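Local coordinates for protection of telomeres protein poz1 (Schizosaccharomyces pombe, PDB 5WE0), which binds telomeric DNA and negatively regulates telomerase and telomere length, at residues E109-M114 against E136-Y141; H155-E160 against I198-H203; Y219-K224 against F235-I240. All blocks are in the same frame, centred on the assembly; numbering follows the deposited sequence.

Interaction 1 (E109-M114 against E136-Y141); sequences ERQNCM and EALKLY
R110 reaches from helix 93-115 to A137 on helix 130-157. The two short helical segments run nearly antiparallel, at 168°, with their axes 11.7 Å apart at closest approach. Across this distance the long R110 chain makes most of the contact. Its CB points toward the other helix. CG lies anti to the backbone N (chi1 -174°), and the chain then bends at chi3, which turns the guanidinium across the interface. R110 CD lies 3.6 Å from A137 CB. R110 NE comes closer, 3.5 Å from the same A137 CB. R110 CZ and NH1 also lie near A137 CB, at 3.7 and 3.9 Å. The methyl sits over one face of the guanidinium, 3.4 Å above the plane and offset toward the rim. At the tip, R110 NH2 is 3.8 Å from L138 CD2, and the two side chains cross at about a right angle. L138 CD2 also lies 3.7 Å from Q111 NE2.

The polar ends find their partners elsewhere. E107, one turn back, forms a salt bridge with R110 NH2 and a hydrogen bond with Q111 NE2. N134 and Q226 both accept from R110 NH1. This ties the arginine to three helices of an all-helical chain. Helix 209-230 packs against the contact through T223 and Q226, and the C113-C231 disulfide joins helix 93-115 to the chain just past that third helix.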
loop_
_atom_site.group_PDB
_atom_site.type_symbol
_atom_site.label_atom_id
_atom_site.label_comp_id
_atom_site.label_asym_id
_atom_site.label_seq_id
_atom_site.Cartn_x
_atom_site.Cartn_y
_atom_site.Cartn_z
ATOM N N GLU A 109 -10.380 -4.868 -6.061
ATOM C CA GLU A 109 -11.702 -4.295 -5.807
ATOM C C GLU A 109 -12.035 -3.161 -6.778
ATOM O O GLU A 109 -13.186 -3.026 -7.213
ATOM C CB GLU A 109 -11.781 -3.798 -4.367
ATOM C CG GLU A 109 -13.159 -3.313 -3.933
ATOM C CD GLU A 109 -13.594 -3.913 -2.608
ATOM O OE1 GLU A 109 -13.045 -4.974 -2.215
ATOM O OE2 GLU A 109 -14.466 -3.300 -1.947
ATOM N N ARG A 110 -11.063 -2.290 -7.082
ATOM C CA ARG A 110 -11.318 -1.256 -8.083
ATOM C C ARG A 110 -11.697 -1.886 -9.422
ATOM O O ARG A 110 -12.639 -1.438 -10.088
ATOM C CB ARG A 110 -10.100 -0.365 -8.259
ATOM C CG ARG A 110 -10.329 0.812 -9.166
ATOM C CD ARG A 110 -9.014 1.331 -9.699
ATOM N NE ARG A 110 -8.360 0.302 -10.505
ATOM C CZ ARG A 110 -8.720 -0.016 -11.752
ATOM N NH1 ARG A 110 -9.728 0.613 -12.340
ATOM N NH2 ARG A 110 -8.077 -0.976 -12.406
ATOM N N GLN A 111 -10.964 -2.924 -9.835
ATOM C CA GLN A 111 -11.259 -3.581 -11.105
ATOM C C GLN A 111 -12.684 -4.132 -11.136
ATOM O O GLN A 111 -13.377 -3.995 -12.147
ATOM C CB GLN A 111 -10.249 -4.674 -11.392
ATOM C CG GLN A 111 -8.932 -4.130 -11.900
ATOM C CD GLN A 111 -7.960 -5.232 -12.291
ATOM O OE1 GLN A 111 -8.364 -6.366 -12.563
ATOM N NE2 GLN A 111 -6.676 -4.910 -12.301
ATOM N N ASN A 112 -13.121 -4.806 -10.063
ATOM C CA ASN A 112 -14.503 -5.293 -10.029
ATOM C C ASN A 112 -15.509 -4.159 -10.131
ATOM O O ASN A 112 -16.499 -4.272 -10.858
ATOM C CB ASN A 112 -14.787 -6.109 -8.777
ATOM C CG ASN A 112 -14.427 -7.555 -8.947
ATOM O OD1 ASN A 112 -13.432 -7.894 -9.587
ATOM N ND2 ASN A 112 -15.292 -8.432 -8.438
ATOM N N CYS A 113 -15.283 -3.062 -9.410
ATOM C CA CYS A 113 -16.177 -1.922 -9.547
ATOM C C CYS A 113 -16.341 -1.501 -11.003
ATOM O O CYS A 113 -17.455 -1.212 -11.446
ATOM C CB CYS A 113 -15.670 -0.751 -8.707
ATOM S SG CYS A 113 -16.717 0.706 -8.815
ATOM N N MET A 114 -15.246 -1.430 -11.758
ATOM C CA MET A 114 -15.372 -0.939 -13.124
ATOM C C MET A 114 -16.153 -1.912 -14.004
ATOM O O MET A 114 -16.841 -1.487 -14.942
ATOM C CB MET A 114 -13.991 -0.640 -13.699
ATOM C CG MET A 114 -13.400 0.617 -13.070
ATOM S SD MET A 114 -14.416 2.114 -13.131
ATOM C CE MET A 114 -13.537 3.080 -14.386
ATOM N N GLU A 136 -6.005 4.781 -16.621
ATOM C CA GLU A 136 -5.161 5.637 -15.795
ATOM C C GLU A 136 -4.786 4.938 -14.494
ATOM O O GLU A 136 -3.617 4.916 -14.105
ATOM C CB GLU A 136 -5.867 6.959 -15.517
ATOM C CG GLU A 136 -5.588 8.036 -16.527
ATOM C CD GLU A 136 -6.395 9.283 -16.233
ATOM O OE1 GLU A 136 -6.332 9.759 -15.091
ATOM O OE2 GLU A 136 -7.081 9.807 -17.133
ATOM N N ALA A 137 -5.774 4.352 -13.814
ATOM C CA ALA A 137 -5.503 3.631 -12.576
ATOM C C ALA A 137 -4.540 2.478 -12.809
ATOM O O ALA A 137 -3.620 2.262 -12.011
ATOM C CB ALA A 137 -6.811 3.134 -11.960
ATOM N N LEU A 138 -4.724 1.730 -13.900
ATOM C CA LEU A 138 -3.842 0.594 -14.165
ATOM C C LEU A 138 -2.412 1.043 -14.378
ATOM O O LEU A 138 -1.479 0.378 -13.918
ATOM C CB LEU A 138 -4.309 -0.182 -15.400
ATOM C CG LEU A 138 -5.505 -1.104 -15.295
ATOM C CD1 LEU A 138 -5.938 -1.502 -16.722
ATOM C CD2 LEU A 138 -5.136 -2.325 -14.463
ATOM N N LYS A 139 -2.218 2.168 -15.073
ATOM C CA LYS A 139 -0.861 2.649 -15.337
ATOM C C LYS A 139 -0.206 3.138 -14.050
ATOM O O LYS A 139 0.949 2.806 -13.764
ATOM C CB LYS A 139 -0.903 3.765 -16.380
ATOM C CG LYS A 139 -0.950 3.228 -17.808
ATOM C CD LYS A 139 -1.626 4.200 -18.768
ATOM C CE LYS A 139 -0.831 5.460 -18.948
ATOM N NZ LYS A 139 -1.518 6.456 -19.815
ATOM N N LEU A 140 -0.946 3.919 -13.257
ATOM C CA LEU A 140 -0.450 4.372 -11.964
ATOM C C LEU A 140 -0.173 3.199 -11.036
ATOM O O LEU A 140 0.839 3.194 -10.324
ATOM C CB LEU A 140 -1.459 5.339 -11.326
ATOM C CG LEU A 140 -1.627 6.666 -12.068
ATOM C CD1 LEU A 140 -2.892 7.415 -11.622
ATOM C CD2 LEU A 140 -0.374 7.528 -11.859
ATOM N N TYR A 141 -1.069 2.207 -11.009
ATOM C CA TYR A 141 -0.883 1.063 -10.119
ATOM C C TYR A 141 0.415 0.347 -10.426
ATOM O O TYR A 141 1.186 -0.017 -9.522
ATOM C CB TYR A 141 -2.042 0.089 -10.253
ATOM C CG TYR A 141 -1.821 -1.212 -9.526
ATOM C CD1 TYR A 141 -2.067 -1.297 -8.165
ATOM C CD2 TYR A 141 -1.405 -2.371 -10.198
ATOM C CE1 TYR A 141 -1.882 -2.465 -7.471
ATOM C CE2 TYR A 141 -1.230 -3.572 -9.496
ATOM C CZ TYR A 141 -1.466 -3.593 -8.117
ATOM O OH TYR A 141 -1.301 -4.733 -7.348
#

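Interaction 2 (H155-E160 against I198-H203)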
loop_
_atom_site.group_PDB
_atom_site.type_symbol
_atom_site.label_atom_id
_atom_site.label_comp_id
_atom_site.label_asym_id
_atom_site.label_seq_id
_atom_site.Cartn_x
_atom_site.Cartn_y
_atom_site.Cartn_z
ATOM N N HIS A 155 16.693 -1.335 -0.329
ATOM C CA HIS A 155 16.977 -1.406 1.103
ATOM C C HIS A 155 17.703 -2.703 1.453
ATOM O O HIS A 155 18.689 -2.680 2.203
ATOM C CB HIS A 155 15.679 -1.277 1.896
ATOM C CG HIS A 155 15.862 -1.303 3.381
ATOM N ND1 HIS A 155 15.801 -2.467 4.120
ATOM C CD2 HIS A 155 16.068 -0.300 4.271
ATOM C CE1 HIS A 155 15.976 -2.182 5.399
ATOM N NE2 HIS A 155 16.144 -0.876 5.516
ATOM N N PHE A 156 17.232 -3.844 0.915
ATOM C CA PHE A 156 17.926 -5.128 1.105
ATOM C C PHE A 156 19.389 -5.035 0.679
ATOM O O PHE A 156 20.289 -5.442 1.415
ATOM C CB PHE A 156 17.256 -6.234 0.279
ATOM C CG PHE A 156 16.113 -6.939 0.963
ATOM C CD1 PHE A 156 16.307 -7.652 2.128
ATOM C CD2 PHE A 156 14.834 -6.926 0.393
ATOM C CE1 PHE A 156 15.249 -8.335 2.726
ATOM C CE2 PHE A 156 13.768 -7.606 0.995
ATOM C CZ PHE A 156 13.979 -8.305 2.155
ATOM N N LEU A 157 19.639 -4.475 -0.511
ATOM C CA LEU A 157 20.983 -4.399 -1.077
ATOM C C LEU A 157 21.903 -3.444 -0.316
ATOM O O LEU A 157 23.116 -3.478 -0.533
ATOM C CB LEU A 157 20.927 -3.940 -2.530
ATOM C CG LEU A 157 20.259 -4.882 -3.523
ATOM C CD1 LEU A 157 19.975 -4.158 -4.832
ATOM C CD2 LEU A 157 21.117 -6.113 -3.731
ATOM N N GLU A 158 21.354 -2.545 0.500
ATOM C CA GLU A 158 22.132 -1.563 1.241
ATOM C C GLU A 158 22.529 -2.026 2.640
ATOM O O GLU A 158 23.116 -1.240 3.395
ATOM C CB GLU A 158 21.342 -0.256 1.337
ATOM C CG GLU A 158 21.311 0.521 0.031
ATOM C CD GLU A 158 20.872 1.978 0.214
ATOM O OE1 GLU A 158 19.734 2.210 0.697
ATOM O OE2 GLU A 158 21.659 2.887 -0.136
ATOM N N GLN A 159 22.198 -3.251 3.017
ATOM C CA GLN A 159 22.585 -3.800 4.305
ATOM C C GLN A 159 23.825 -4.682 4.151
ATOM O O GLN A 159 24.130 -5.190 3.068
ATOM C CB GLN A 159 21.439 -4.605 4.930
ATOM C CG GLN A 159 20.038 -3.980 4.835
ATOM C CD GLN A 159 19.921 -2.651 5.578
ATOM O OE1 GLN A 159 20.194 -2.574 6.769
ATOM N NE2 GLN A 159 19.476 -1.610 4.876
ATOM N N GLU A 160 24.559 -4.836 5.251
ATOM C CA GLU A 160 25.767 -5.670 5.244
ATOM C C GLU A 160 25.929 -6.405 6.584
ATOM O O GLU A 160 26.124 -5.788 7.633
ATOM C CB GLU A 160 27.011 -4.835 4.930
ATOM C CG GLU A 160 28.308 -5.606 5.100
ATOM C CD GLU A 160 28.566 -6.608 3.990
ATOM O OE1 GLU A 160 27.670 -6.858 3.147
ATOM O OE2 GLU A 160 29.678 -7.175 3.978
ATOM N N ILE A 198 27.170 1.947 -4.622
ATOM C CA ILE A 198 27.330 2.839 -5.768
ATOM C C ILE A 198 26.186 2.626 -6.752
ATOM O O ILE A 198 25.589 3.581 -7.264
ATOM C CB ILE A 198 28.695 2.622 -6.451
ATOM C CG1 ILE A 198 29.835 3.203 -5.617
ATOM C CG2 ILE A 198 28.704 3.227 -7.858
ATOM C CD1 ILE A 198 31.207 2.886 -6.177
ATOM N N TYR A 199 25.867 1.359 -7.025
ATOM C CA TYR A 199 24.809 1.043 -7.972
ATOM C C TYR A 199 23.446 1.474 -7.441
ATOM O O TYR A 199 22.623 2.010 -8.187
ATOM C CB TYR A 199 24.815 -0.460 -8.258
ATOM C CG TYR A 199 23.496 -0.967 -8.814
ATOM C CD1 TYR A 199 22.409 -1.229 -7.959
ATOM C CD2 TYR A 199 23.334 -1.215 -10.178
ATOM C CE1 TYR A 199 21.211 -1.649 -8.446
ATOM C CE2 TYR A 199 22.126 -1.675 -10.667
ATOM C CZ TYR A 199 21.082 -1.892 -9.790
ATOM O OH TYR A 199 19.884 -2.345 -10.255
ATOM N N VAL A 200 23.169 1.212 -6.162
ATOM C CA VAL A 200 21.895 1.634 -5.592
ATOM C C VAL A 200 21.756 3.156 -5.639
ATOM O O VAL A 200 20.678 3.683 -5.947
ATOM C CB VAL A 200 21.732 1.062 -4.170
ATOM C CG1 VAL A 200 20.624 1.785 -3.429
ATOM C CG2 VAL A 200 21.407 -0.427 -4.244
ATOM N N SER A 201 22.845 3.888 -5.362
ATOM C CA SER A 201 22.786 5.352 -5.398
ATOM C C SER A 201 22.439 5.866 -6.783
ATOM O O SER A 201 21.687 6.836 -6.921
ATOM C CB SER A 201 24.114 5.959 -4.945
ATOM O OG SER A 201 24.078 6.158 -3.549
ATOM N N GLN A 202 23.030 5.263 -7.813
ATOM C CA GLN A 202 22.768 5.661 -9.190
ATOM C C GLN A 202 21.316 5.400 -9.578
ATOM O O GLN A 202 20.675 6.235 -10.226
ATOM C CB GLN A 202 23.709 4.904 -10.121
ATOM C CG GLN A 202 25.113 5.459 -10.192
ATOM C CD GLN A 202 25.930 4.810 -11.298
ATOM O OE1 GLN A 202 25.493 4.773 -12.452
ATOM N NE2 GLN A 202 27.111 4.299 -10.958
ATOM N N HIS A 203 20.789 4.230 -9.224
ATOM C CA HIS A 203 19.410 3.924 -9.587
ATOM C C HIS A 203 18.415 4.737 -8.768
ATOM O O HIS A 203 17.368 5.123 -9.292
ATOM C CB HIS A 203 19.184 2.427 -9.461
ATOM C CG HIS A 203 19.677 1.679 -10.651
ATOM N ND1 HIS A 203 18.868 1.364 -11.719
ATOM C CD2 HIS A 203 20.926 1.285 -10.996
ATOM C CE1 HIS A 203 19.584 0.752 -12.646
ATOM N NE2 HIS A 203 20.838 0.694 -12.233
#
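L157 and E158 lie where helix 130-157 gives way to a turn that faces helix 193-206, with CA of E158 7.5 Å from CA of V200. V200 points toward this turn, and its two methyls divide the work. CG1 lies anti to the backbone N (chi1 164°) and goes to E158, while CG2 goes to L157.

On the leucine side the contact is purely apolar. V200 CG2 is 3.9 Å from L157 CB and 4.0 Å from L157 CD1. On the other side the extended E158 chain passes obliquely across V200. V200 CG1 is 3.7 Å from E158 CG and 3.6 Å from E158 OE2. This is van der Waals contact, and the carboxylate has its charged partner in K204, which forms a salt bridge with OE1. An alanine in place of V200 would probably leave L157 and the E158 chain without their methyl partners and open a gap between this turn and helix 193-206.

The turn is fastened from within. Q159 NE2 donates to H155 O at 3.0 Å, with an N-H...O angle of 157°. E158 N reaches the same oxygen from the opposite face of the carbonyl plane, so two donors grip it. The Q159 amide nitrogen also lies over the centre of the H155 ring.

R196 of helix 193-206 donates to L157 O and forms a salt bridge with E160. L157 also packs on L185 and L188 of helix 179-188 and on F167 of helix 164-174. The arrangement is that of a helical bundle: the C-terminal end of helix 130-157 packs on helix 193-206, and R196 of that helix binds a carbonyl there.

Interaction 3 (Y219-K224 against F235-I240); sequences YIQCTK and FKQREI
K224 lies against F235 and Q237 in an all-helical chain. The connection after helix 209-230 folds these two residues back onto K224 of that helix, just before the short helix 238-241, which has Q237 at its N-cap position. The lysine chain is extended and crosses both partners at about a right angle. Both lie on the same flank of it, F235 along CB and CG, Q237 at CD. K224 CB is 3.9 Å from F235 CB. One carbon further, K224 CG is also 3.9 Å from F235 CD1, approaching the ring obliquely. K224 CD then meets the amide of Q237, 3.7 Å from its NE2.

The charged tip leads away from F235 and Q237. K224 NZ donates to Q221 OE1 in the carbonyl plane of that amide, at 3.0 Å. It also makes a salt bridge with E62 of helix 54-64, the helix that packs on F235 through I54 and I58. The charge of this buried lysine is therefore probably balanced close by.

Q237 bends at chi2 (-57°), which turns its amide back toward F235 O. There its NE2 donates to F235 O at 2.9 Å, with an N-H...O angle of 166°. The side chains of Q221 and Q237 cross at about a right angle, their amide planes 80° apart. Q221 NE2 is 4.1 Å from Q237 OE1, too long for a bond. Both NE2 groups instead bond to the backbone oxygen of E21. One water joins the backbone O of Q221 to the side-chain OE1 of Q237, donating to both, at 2.6 Å from Q237 OE1.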
loop_
_atom_site.group_PDB
_atom_site.type_symbol
_atom_site.label_atom_id
_atom_site.label_comp_id
_atom_site.label_asym_id
_atom_site.label_seq_id
_atom_site.Cartn_x
_atom_site.Cartn_y
_atom_site.Cartn_z
ATOM N N TYR A 219 -2.681 7.278 -7.680
ATOM C CA TYR A 219 -3.394 6.011 -7.777
ATOM C C TYR A 219 -4.510 5.932 -6.741
ATOM O O TYR A 219 -5.613 5.464 -7.037
ATOM C CB TYR A 219 -2.433 4.820 -7.607
ATOM C CG TYR A 219 -3.229 3.549 -7.525
ATOM C CD1 TYR A 219 -3.862 3.023 -8.666
ATOM C CD2 TYR A 219 -3.425 2.916 -6.309
ATOM C CE1 TYR A 219 -4.642 1.880 -8.580
ATOM C CE2 TYR A 219 -4.187 1.781 -6.205
ATOM C CZ TYR A 219 -4.801 1.268 -7.338
ATOM O OH TYR A 219 -5.577 0.141 -7.200
ATOM N N ILE A 220 -4.221 6.330 -5.504
ATOM C CA ILE A 220 -5.220 6.254 -4.441
ATOM C C ILE A 220 -6.379 7.197 -4.733
ATOM O O ILE A 220 -7.543 6.847 -4.531
ATOM C CB ILE A 220 -4.561 6.548 -3.076
ATOM C CG1 ILE A 220 -3.567 5.418 -2.700
ATOM C CG2 ILE A 220 -5.636 6.731 -1.986
ATOM C CD1 ILE A 220 -4.228 4.020 -2.491
ATOM N N GLN A 221 -6.079 8.411 -5.203
ATOM C CA GLN A 221 -7.127 9.394 -5.478
ATOM C C GLN A 221 -7.976 8.974 -6.679
ATOM O O GLN A 221 -9.203 9.147 -6.679
ATOM C CB GLN A 221 -6.491 10.773 -5.716
ATOM C CG GLN A 221 -5.843 11.413 -4.453
ATOM C CD GLN A 221 -6.820 11.533 -3.256
ATOM O OE1 GLN A 221 -6.802 10.709 -2.328
ATOM N NE2 GLN A 221 -7.674 12.561 -3.285
ATOM N N CYS A 222 -7.325 8.441 -7.717
ATOM C CA CYS A 222 -8.029 7.901 -8.871
ATOM C C CYS A 222 -8.975 6.788 -8.454
ATOM O O CYS A 222 -10.162 6.790 -8.817
ATOM C CB CYS A 222 -7.010 7.376 -9.886
ATOM S SG CYS A 222 -7.717 6.800 -11.470
ATOM N N THR A 223 -8.476 5.866 -7.630
ATOM C CA THR A 223 -9.289 4.752 -7.154
ATOM C C THR A 223 -10.473 5.241 -6.327
ATOM O O THR A 223 -11.603 4.790 -6.537
ATOM C CB THR A 223 -8.423 3.804 -6.317
ATOM O OG1 THR A 223 -7.376 3.270 -7.131
ATOM C CG2 THR A 223 -9.237 2.653 -5.785
ATOM N N LYS A 224 -10.231 6.187 -5.402
ATOM C CA LYS A 224 -11.303 6.755 -4.580
ATOM C C LYS A 224 -12.390 7.364 -5.445
ATOM O O LYS A 224 -13.584 7.167 -5.193
ATOM C CB LYS A 224 -10.761 7.843 -3.650
ATOM C CG LYS A 224 -10.028 7.403 -2.396
ATOM C CD LYS A 224 -9.764 8.654 -1.527
ATOM C CE LYS A 224 -8.783 8.369 -0.413
ATOM N NZ LYS A 224 -8.132 9.599 0.107
ATOM N N PHE A 235 -16.195 8.295 -0.550
ATOM C CA PHE A 235 -14.818 8.611 -0.206
ATOM C C PHE A 235 -14.622 10.112 -0.158
ATOM O O PHE A 235 -13.528 10.615 -0.428
ATOM C CB PHE A 235 -13.842 7.964 -1.190
ATOM C CG PHE A 235 -13.562 6.508 -0.889
ATOM C CD1 PHE A 235 -12.701 6.156 0.152
ATOM C CD2 PHE A 235 -14.135 5.499 -1.653
ATOM C CE1 PHE A 235 -12.446 4.840 0.444
ATOM C CE2 PHE A 235 -13.881 4.148 -1.379
ATOM C CZ PHE A 235 -13.050 3.816 -0.325
ATOM N N LYS A 236 -15.711 10.828 0.131
ATOM C CA LYS A 236 -15.700 12.277 0.301
ATOM C C LYS A 236 -15.084 12.960 -0.915
ATOM O O LYS A 236 -14.380 13.965 -0.806
ATOM C CB LYS A 236 -14.983 12.665 1.601
ATOM C CG LYS A 236 -15.719 12.149 2.834
ATOM C CD LYS A 236 -14.892 12.153 4.118
ATOM C CE LYS A 236 -15.762 11.624 5.291
ATOM N NZ LYS A 236 -15.071 11.554 6.626
ATOM N N GLN A 237 -15.387 12.418 -2.094
ATOM C CA GLN A 237 -14.886 12.948 -3.354
ATOM C C GLN A 237 -15.893 13.872 -4.030
ATOM O O GLN A 237 -15.692 14.225 -5.196
ATOM C CB GLN A 237 -14.518 11.807 -4.318
ATOM C CG GLN A 237 -13.393 10.910 -3.877
ATOM C CD GLN A 237 -12.123 11.696 -3.621
ATOM O OE1 GLN A 237 -11.529 12.269 -4.535
ATOM N NE2 GLN A 237 -11.710 11.742 -2.368
ATOM N N ARG A 238 -16.952 14.281 -3.319
ATOM C CA ARG A 238 -18.021 15.073 -3.932
ATOM C C ARG A 238 -17.485 16.359 -4.560
ATOM O O ARG A 238 -17.842 16.699 -5.694
ATOM C CB ARG A 238 -19.119 15.370 -2.901
ATOM C CG ARG A 238 -18.713 16.272 -1.731
ATOM C CD ARG A 238 -19.913 16.992 -1.118
ATOM N NE ARG A 238 -19.539 18.263 -0.492
ATOM C CZ ARG A 238 -19.333 19.405 -1.148
ATOM N NH1 ARG A 238 -19.442 19.453 -2.470
ATOM N NH2 ARG A 238 -19.000 20.505 -0.478
ATOM N N GLU A 239 -16.601 17.073 -3.858
ATOM C CA GLU A 239 -16.069 18.325 -4.391
ATOM C C GLU A 239 -15.150 18.123 -5.593
ATOM O O GLU A 239 -14.901 19.084 -6.327
ATOM C CB GLU A 239 -15.298 19.074 -3.302
ATOM C CG GLU A 239 -15.140 20.580 -3.543
ATOM C CD GLU A 239 -16.226 21.426 -2.901
ATOM O OE1 GLU A 239 -16.955 20.891 -2.041
ATOM O OE2 GLU A 239 -16.334 22.634 -3.238
ATOM N N ILE A 240 -14.636 16.912 -5.807
ATOM C CA ILE A 240 -13.819 16.618 -6.985
ATOM C C ILE A 240 -14.663 16.148 -8.173
ATOM O O ILE A 240 -14.416 16.557 -9.310
ATOM C CB ILE A 240 -12.732 15.580 -6.614
ATOM C CG1 ILE A 240 -11.694 16.192 -5.667
ATOM C CG2 ILE A 240 -12.050 15.021 -7.853
ATOM C CD1 ILE A 240 -11.550 15.473 -4.333
HETATM O O HOH W 1 -9.762 11.991 -6.358
#

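Overall arrangement
From the N terminus, three helices outside these segments come before helix 93-115. Interaction 1 joins that helix to helix 130-157 and closes the intervening loop, part of which is not modelled. Helix 130-157 then carries the chain to interaction 2, whose nearest atoms are about 17 Å from interaction 1. Interaction 2 closes the 37 residues between its segments, with helices 164-174 and 179-188 inside. Interaction 3 closes ten residues, the end of helix 209-230 and the turn after it. The three follow in series, and none nests in or crosses another. In space, interactions 1 and 3 touch: A137 CB is 3.8 Å from C222 SG. Interactions 2 and 3 lie on opposite sides of the chain's centre.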